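Local atomic coordinates of inositol-1-monophosphatase (Nostoc sp., PDB entry 5ZHH), a protein that probably hydrolyses the phosphate ester of myo-inositol monophosphates, yielding free inositol and inorganic phosphate, as expected of the inositol monophosphatase family. Residues L108-G112 against V113-G117. Sequence-based numbering, arbitrary orientation.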
loop_
_atom_site.group_PDB
_atom_site.type_symbol
_atom_site.label_atom_id
_atom_site.label_comp_id
_atom_site.label_asym_id
_atom_site.label_seq_id
_atom_site.Cartn_x
_atom_site.Cartn_y
_atom_site.Cartn_z
ATOM N N LEU A 108 1.474 -27.177 -7.930
ATOM C CA LEU A 108 1.981 -28.179 -8.856
ATOM C C LEU A 108 2.160 -29.485 -8.103
ATOM O O LEU A 108 2.864 -29.527 -7.086
ATOM C CB LEU A 108 3.300 -27.741 -9.499
ATOM C CG LEU A 108 3.973 -28.840 -10.337
ATOM C CD1 LEU A 108 3.080 -29.242 -11.507
ATOM C CD2 LEU A 108 5.346 -28.391 -10.847
ATOM N N LEU A 109 1.523 -30.541 -8.610
ATOM C CA LEU A 109 1.722 -31.905 -8.144
ATOM C C LEU A 109 2.755 -32.583 -9.037
ATOM O O LEU A 109 2.616 -32.587 -10.267
ATOM C CB LEU A 109 0.411 -32.701 -8.175
ATOM C CG LEU A 109 -0.773 -32.235 -7.326
ATOM C CD1 LEU A 109 -2.075 -32.783 -7.895
ATOM C CD2 LEU A 109 -0.605 -32.683 -5.873
ATOM N N ILE A 110 3.795 -33.132 -8.425
ATOM C CA ILE A 110 4.786 -33.935 -9.129
ATOM C C ILE A 110 4.603 -35.375 -8.667
ATOM O O ILE A 110 4.811 -35.692 -7.485
ATOM C CB ILE A 110 6.213 -33.428 -8.896
ATOM C CG1 ILE A 110 6.316 -31.977 -9.377
ATOM C CG2 ILE A 110 7.218 -34.321 -9.616
ATOM C CD1 ILE A 110 7.677 -31.341 -9.179
ATOM N N ASN A 111 4.176 -36.235 -9.593
ATOM C CA ASN A 111 3.811 -37.613 -9.277
ATOM C C ASN A 111 2.783 -37.644 -8.148
ATOM O O ASN A 111 2.849 -38.471 -7.235
ATOM C CB ASN A 111 5.052 -38.440 -8.934
ATOM C CG ASN A 111 6.026 -38.545 -10.102
ATOM O OD1 ASN A 111 5.625 -38.749 -11.249
ATOM N ND2 ASN A 111 7.310 -38.368 -9.816
ATOM N N GLY A 112 1.815 -36.730 -8.223
ATOM C CA GLY A 112 0.730 -36.652 -7.266
ATOM C C GLY A 112 1.059 -36.058 -5.917
ATOM O O GLY A 112 0.237 -36.146 -5.002
ATOM N N VAL A 113 2.239 -35.438 -5.761
ATOM C CA VAL A 113 2.685 -34.888 -4.491
ATOM C C VAL A 113 2.832 -33.386 -4.642
ATOM O O VAL A 113 3.476 -32.923 -5.584
ATOM C CB VAL A 113 4.024 -35.507 -4.026
ATOM C CG1 VAL A 113 4.429 -34.926 -2.675
ATOM C CG2 VAL A 113 3.902 -37.025 -3.949
ATOM N N PRO A 114 2.259 -32.579 -3.740
ATOM C CA PRO A 114 2.431 -31.120 -3.828
ATOM C C PRO A 114 3.890 -30.715 -3.658
ATOM O O PRO A 114 4.538 -31.066 -2.670
ATOM C CB PRO A 114 1.566 -30.593 -2.675
ATOM C CG PRO A 114 0.576 -31.705 -2.389
ATOM C CD PRO A 114 1.332 -32.975 -2.664
ATOM N N GLN A 115 4.409 -29.966 -4.633
ATOM C CA GLN A 115 5.814 -29.568 -4.618
ATOM C C GLN A 115 6.056 -28.092 -4.888
ATOM O O GLN A 115 7.139 -27.598 -4.541
ATOM C CB GLN A 115 6.613 -30.387 -5.643
ATOM C CG GLN A 115 6.765 -31.857 -5.286
ATOM C CD GLN A 115 7.759 -32.094 -4.161
ATOM O OE1 GLN A 115 8.957 -32.248 -4.398
ATOM N NE2 GLN A 115 7.264 -32.136 -2.930
ATOM N N VAL A 116 5.126 -27.384 -5.524
ATOM C CA VAL A 116 5.246 -25.949 -5.763
ATOM C C VAL A 116 3.909 -25.304 -5.447
ATOM O O VAL A 116 2.858 -25.804 -5.860
ATOM C CB VAL A 116 5.655 -25.625 -7.215
ATOM C CG1 VAL A 116 5.755 -24.117 -7.410
ATOM C CG2 VAL A 116 6.966 -26.305 -7.574
ATOM N N GLY A 117 3.948 -24.179 -4.739
ATOM C CA GLY A 117 2.713 -23.505 -4.399
ATOM C C GLY A 117 2.820 -21.996 -4.368
ATOM O O GLY A 117 3.766 -21.440 -3.800
#
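Leu108 and Val116 pair antiparallel through Leu108 N to Val116 O (2.8 Å), while Leu108 O accepts a nearly straight hydrogen bond from Gln115 N at 2.9 Å (165° at the hydrogen) and a weak one from Val116 N. Nearer the turn, Ile110 N reaches Val113 O at 2.9 Å, and the same oxygen takes a CA-H contact from Leu109. The returning bond, Val113 N to Ile110 O (3.1 Å), meets the carbonyl from above its plane. Gln115 bends at chi2 (-74°), folding its amide back so that NE2 donates to Pro114 O at 2.9 Å.

Apolar packing divides between the sheet faces. On one, Leu109 CD2 lies 3.8 Å from Pro114 CD, and Val217 of helix 213-225 touches both residues. On the other, Leu108 and Val116 meet through their CB atoms against helix 3-25, whose Phe7 touches both. Ile110 crosses the Gln115 chain at about a right angle, with CD1 3.8 Å from Gln115 CB.

Ile110 to Val113 form a type I' turn, with the left-handed backbone of Asn111 (phi 53°) and Gly112 at its corners; with the classic bulge of Gln115 and Val116 opposite Leu108, it defines a beta hairpin with a two-residue loop, joining strands 103-110 and 113-121, neighbours in the large mixed sheet.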